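Long-range contact in glycerol dehydrogenase (Schizosaccharomyces pombe, PDB 1TA9), which catalyses the NAD(+)-dependent oxidation of glycerol to dihydroxyacetone, probably with a catalytic zinc ion, in the assimilation of glycerol: residues Ser68-Phe79 / Asn207-Val217. Residues are numbered along the deposited sequence; the frame is centred on the assembly and turned at random.
Sequences SPQKYVQGRHAF and NPNLIFIDTDV
Strands 71-75 and 210-214 run parallel at one side of the Rossmann-like sheet in the N-terminal domain, Tyr72 bridging to Ile211 and Val73 to Phe212. Their ladder alternates, from Lys71 N to Asn209 O through to Thr215 N on Gly75 O; Val73 N to Ile211 O, 2.8 Å, is nearly straight. Before it, Asn209 ND2 reaches Gln70 OE1 at 2.9 Å, a straight bond (171°) that meets the acceptor from above its carbonyl plane; Trp89 also donates to OE1, while Asn209 OD1 accepts from Ser172 N.

Tyr72, Gln74, Ile211 and Ile213 share the face turned to helix 289-307. With CG anti to its nitrogen (chi1 170°), Tyr72 lays CD2 against Ile211 CG2; its OH touches Ile213 CD1 and hydrogen-bonds to Gln74 OE1, which lies in the ring plane. On the other face Val73 CB lies 3.8 Å from Phe212 CD1.

Past the strands, the type II beta turn from Gly75 to Ala78, with Phe79 just after it, folds over Asp214, the N-cap of helix 215-220. Asp214 OD2 accepts from His77 N at 2.8 Å and from Asp216 N, the capping bond, while OD1 takes Phe79 N at 3.1 Å; the His77 and Phe79 amides come from above the carboxylate plane. Asp214 CB sits centrally over the Phe79 ring, 3.4 Å from its centroid, and that ring turns its edge to the face of Phe212, planes 64° apart. Arg76 forms a salt bridge to Asp216 OD2, side-on through NE (2.9 Å) and NH2, and its NH1 a second one to Asp412 of a third subunit.

Antiparallel pairing of 71-75 with a second subunit carries the sheet across their interface; within the chain it is the parallel sheet typical of the nucleotide-binding domain of iron-containing alcohol dehydrogenases.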
loop_
_atom_site.group_PDB
_atom_site.type_symbol
_atom_site.label_atom_id
_atom_site.label_comp_id
_atom_site.label_asym_id
_atom_site.label_seq_id
_atom_site.Cartn_x
_atom_site.Cartn_y
_atom_site.Cartn_z
ATOM N N SER B 68 -32.209 -5.445 -23.054
ATOM C CA SER B 68 -32.152 -3.991 -22.977
ATOM C C SER B 68 -33.120 -3.256 -23.889
ATOM O O SER B 68 -33.706 -3.840 -24.803
ATOM C CB SER B 68 -30.724 -3.542 -23.323
ATOM O OG SER B 68 -30.646 -2.151 -23.582
ATOM N N PRO B 69 -33.344 -1.963 -23.610
ATOM C CA PRO B 69 -34.241 -1.192 -24.471
ATOM C C PRO B 69 -33.368 -0.971 -25.707
ATOM O O PRO B 69 -32.139 -1.099 -25.621
ATOM C CB PRO B 69 -34.439 0.110 -23.700
ATOM C CG PRO B 69 -34.280 -0.319 -22.256
ATOM C CD PRO B 69 -33.101 -1.259 -22.335
ATOM N N GLN B 70 -33.970 -0.646 -26.842
ATOM C CA GLN B 70 -33.177 -0.408 -28.040
ATOM C C GLN B 70 -32.396 0.898 -27.954
ATOM O O GLN B 70 -31.278 1.001 -28.469
ATOM C CB GLN B 70 -34.075 -0.380 -29.269
ATOM C CG GLN B 70 -34.757 -1.703 -29.543
ATOM C CD GLN B 70 -35.631 -1.646 -30.771
ATOM O OE1 GLN B 70 -36.703 -1.032 -30.760
ATOM N NE2 GLN B 70 -35.174 -2.276 -31.849
ATOM N N LYS B 71 -32.991 1.898 -27.310
ATOM C CA LYS B 71 -32.350 3.200 -27.173
ATOM C C LYS B 71 -32.690 3.857 -25.841
ATOM O O LYS B 71 -33.792 3.690 -25.315
ATOM C CB LYS B 71 -32.806 4.144 -28.293
ATOM C CG LYS B 71 -32.498 3.691 -29.712
ATOM C CD LYS B 71 -31.041 3.901 -30.084
ATOM C CE LYS B 71 -30.843 3.650 -31.576
ATOM N NZ LYS B 71 -29.413 3.690 -31.988
ATOM N N TYR B 72 -31.724 4.595 -25.301
ATOM C CA TYR B 72 -31.903 5.349 -24.067
ATOM C C TYR B 72 -31.366 6.725 -24.421
ATOM O O TYR B 72 -30.207 6.860 -24.798
ATOM C CB TYR B 72 -31.104 4.741 -22.911
ATOM C CG TYR B 72 -31.074 5.613 -21.675
ATOM C CD1 TYR B 72 -30.091 6.593 -21.508
ATOM C CD2 TYR B 72 -32.037 5.473 -20.677
ATOM C CE1 TYR B 72 -30.070 7.409 -20.376
ATOM C CE2 TYR B 72 -32.027 6.281 -19.547
ATOM C CZ TYR B 72 -31.040 7.248 -19.399
ATOM O OH TYR B 72 -31.033 8.045 -18.272
ATOM N N VAL B 73 -32.222 7.736 -24.328
ATOM C CA VAL B 73 -31.838 9.101 -24.682
ATOM C C VAL B 73 -32.116 10.039 -23.522
ATOM O O VAL B 73 -33.236 10.095 -23.023
ATOM C CB VAL B 73 -32.626 9.580 -25.917
ATOM C CG1 VAL B 73 -32.209 10.998 -26.295
ATOM C CG2 VAL B 73 -32.394 8.619 -27.075
ATOM N N GLN B 74 -31.091 10.782 -23.115
ATOM C CA GLN B 74 -31.187 11.704 -21.987
ATOM C C GLN B 74 -30.526 13.058 -22.291
ATOM O O GLN B 74 -29.359 13.117 -22.676
ATOM C CB GLN B 74 -30.506 11.055 -20.780
ATOM C CG GLN B 74 -30.383 11.922 -19.552
ATOM C CD GLN B 74 -29.445 11.315 -18.524
ATOM O OE1 GLN B 74 -29.533 10.126 -18.218
ATOM N NE2 GLN B 74 -28.546 12.132 -17.982
ATOM N N GLY B 75 -31.270 14.146 -22.107
ATOM C CA GLY B 75 -30.701 15.458 -22.366
ATOM C C GLY B 75 -31.621 16.589 -21.946
ATOM O O GLY B 75 -32.831 16.405 -21.838
ATOM N N ARG B 76 -31.052 17.766 -21.711
ATOM C CA ARG B 76 -31.855 18.904 -21.294
ATOM C C ARG B 76 -32.623 19.469 -22.483
ATOM O O ARG B 76 -32.034 19.772 -23.521
ATOM C CB ARG B 76 -30.969 19.989 -20.682
ATOM C CG ARG B 76 -31.773 21.028 -19.926
ATOM C CD ARG B 76 -30.900 22.050 -19.238
ATOM N NE ARG B 76 -31.679 22.763 -18.233
ATOM C CZ ARG B 76 -31.185 23.653 -17.379
ATOM N NH1 ARG B 76 -29.895 23.963 -17.399
ATOM N NH2 ARG B 76 -31.988 24.220 -16.488
ATOM N N HIS B 77 -33.937 19.600 -22.320
ATOM C CA HIS B 77 -34.819 20.113 -23.370
ATOM C C HIS B 77 -34.988 19.076 -24.476
ATOM O O HIS B 77 -35.471 19.387 -25.564
ATOM C CB HIS B 77 -34.257 21.411 -23.962
ATOM C CG HIS B 77 -34.005 22.478 -22.943
ATOM N ND1 HIS B 77 -35.000 22.983 -22.136
ATOM C CD2 HIS B 77 -32.869 23.126 -22.591
ATOM C CE1 HIS B 77 -34.488 23.897 -21.329
ATOM N NE2 HIS B 77 -33.197 24.002 -21.585
ATOM N N ALA B 78 -34.599 17.838 -24.184
ATOM C CA ALA B 78 -34.686 16.754 -25.156
ATOM C C ALA B 78 -36.068 16.587 -25.778
ATOM O O ALA B 78 -36.176 16.232 -26.949
ATOM C CB ALA B 78 -34.245 15.442 -24.513
ATOM N N PHE B 79 -37.125 16.834 -25.008
ATOM C CA PHE B 79 -38.472 16.686 -25.548
ATOM C C PHE B 79 -38.711 17.589 -26.756
ATOM O O PHE B 79 -39.624 17.340 -27.540
ATOM C CB PHE B 79 -39.540 16.968 -24.482
ATOM C CG PHE B 79 -39.646 15.904 -23.417
ATOM C CD1 PHE B 79 -39.155 14.619 -23.634
ATOM C CD2 PHE B 79 -40.274 16.181 -22.206
ATOM C CE1 PHE B 79 -39.289 13.624 -22.659
ATOM C CE2 PHE B 79 -40.415 15.196 -21.229
ATOM C CZ PHE B 79 -39.921 13.911 -21.458
ATOM N N ASN B 207 -38.156 -5.506 -23.803
ATOM C CA ASN B 207 -38.078 -4.267 -23.025
ATOM C C ASN B 207 -38.692 -3.131 -23.821
ATOM O O ASN B 207 -38.866 -3.246 -25.032
ATOM C CB ASN B 207 -36.619 -3.884 -22.748
ATOM C CG ASN B 207 -35.966 -4.766 -21.711
ATOM O OD1 ASN B 207 -35.724 -5.947 -21.946
ATOM N ND2 ASN B 207 -35.678 -4.191 -20.550
ATOM N N PRO B 208 -39.037 -2.018 -23.149
ATOM C CA PRO B 208 -39.616 -0.887 -23.878
ATOM C C PRO B 208 -38.568 -0.544 -24.932
ATOM O O PRO B 208 -37.374 -0.753 -24.706
ATOM C CB PRO B 208 -39.728 0.191 -22.807
ATOM C CG PRO B 208 -40.002 -0.611 -21.569
ATOM C CD PRO B 208 -39.042 -1.773 -21.695
ATOM N N ASN B 209 -38.996 -0.013 -26.069
ATOM C CA ASN B 209 -38.055 0.285 -27.136
ATOM C C ASN B 209 -37.159 1.493 -26.902
ATOM O O ASN B 209 -35.967 1.454 -27.209
ATOM C CB ASN B 209 -38.819 0.421 -28.449
ATOM C CG ASN B 209 -39.695 -0.787 -28.724
ATOM O OD1 ASN B 209 -40.744 -0.965 -28.098
ATOM N ND2 ASN B 209 -39.258 -1.637 -29.642
ATOM N N LEU B 210 -37.727 2.559 -26.354
ATOM C CA LEU B 210 -36.963 3.767 -26.085
ATOM C C LEU B 210 -37.318 4.387 -24.745
ATOM O O LEU B 210 -38.494 4.507 -24.406
ATOM C CB LEU B 210 -37.216 4.817 -27.179
ATOM C CG LEU B 210 -36.767 6.261 -26.895
ATOM C CD1 LEU B 210 -35.252 6.365 -26.911
ATOM C CD2 LEU B 210 -37.363 7.196 -27.947
ATOM N N ILE B 211 -36.295 4.746 -23.976
ATOM C CA ILE B 211 -36.494 5.443 -22.707
ATOM C C ILE B 211 -35.979 6.833 -23.075
ATOM O O ILE B 211 -34.820 6.994 -23.454
ATOM C CB ILE B 211 -35.676 4.826 -21.555
ATOM C CG1 ILE B 211 -36.436 3.643 -20.931
ATOM C CG2 ILE B 211 -35.497 5.856 -20.449
ATOM C CD1 ILE B 211 -36.958 2.614 -21.905
ATOM N N PHE B 212 -36.859 7.822 -22.980
ATOM C CA PHE B 212 -36.567 9.195 -23.388
ATOM C C PHE B 212 -36.728 10.120 -22.187
ATOM O O PHE B 212 -37.824 10.258 -21.645
ATOM C CB PHE B 212 -37.557 9.542 -24.511
ATOM C CG PHE B 212 -37.274 10.831 -25.232
ATOM C CD1 PHE B 212 -35.975 11.267 -25.449
ATOM C CD2 PHE B 212 -38.327 11.577 -25.752
ATOM C CE1 PHE B 212 -35.729 12.436 -26.178
ATOM C CE2 PHE B 212 -38.093 12.739 -26.478
ATOM C CZ PHE B 212 -36.790 13.170 -26.692
ATOM N N ILE B 213 -35.631 10.753 -21.779
ATOM C CA ILE B 213 -35.648 11.624 -20.605
ATOM C C ILE B 213 -35.206 13.053 -20.870
ATOM O O ILE B 213 -34.121 13.283 -21.403
ATOM C CB ILE B 213 -34.722 11.068 -19.496
ATOM C CG1 ILE B 213 -35.096 9.622 -19.178
ATOM C CG2 ILE B 213 -34.820 11.939 -18.237
ATOM C CD1 ILE B 213 -34.145 8.954 -18.206
ATOM N N ASP B 214 -36.044 14.011 -20.483
ATOM C CA ASP B 214 -35.711 15.422 -20.637
ATOM C C ASP B 214 -35.268 15.873 -19.246
ATOM O O ASP B 214 -36.077 15.971 -18.325
ATOM C CB ASP B 214 -36.936 16.213 -21.109
ATOM C CG ASP B 214 -36.625 17.684 -21.366
ATOM O OD1 ASP B 214 -37.236 18.270 -22.289
ATOM O OD2 ASP B 214 -35.785 18.261 -20.642
ATOM N N THR B 215 -33.974 16.132 -19.092
ATOM C CA THR B 215 -33.437 16.517 -17.795
ATOM C C THR B 215 -33.848 17.898 -17.286
ATOM O O THR B 215 -33.620 18.221 -16.119
ATOM C CB THR B 215 -31.908 16.378 -17.783
ATOM O OG1 THR B 215 -31.354 17.052 -18.915
ATOM C CG2 THR B 215 -31.520 14.901 -17.843
ATOM N N ASP B 216 -34.455 18.717 -18.142
ATOM C CA ASP B 216 -34.909 20.025 -17.680
ATOM C C ASP B 216 -36.159 19.771 -16.847
ATOM O O ASP B 216 -36.437 20.475 -15.873
ATOM C CB ASP B 216 -35.233 20.951 -18.852
ATOM C CG ASP B 216 -35.524 22.371 -18.398
ATOM O OD1 ASP B 216 -36.710 22.767 -18.378
ATOM O OD2 ASP B 216 -34.563 23.088 -18.045
ATOM N N VAL B 217 -36.916 18.752 -17.237
ATOM C CA VAL B 217 -38.118 18.381 -16.502
ATOM C C VAL B 217 -37.691 17.737 -15.183
ATOM O O VAL B 217 -38.265 18.006 -14.124
ATOM C CB VAL B 217 -38.965 17.372 -17.296
ATOM C CG1 VAL B 217 -40.127 16.871 -16.439
ATOM C CG2 VAL B 217 -39.484 18.021 -18.573
HETATM O O HOH W 1 -36.249 -3.297 -26.503
#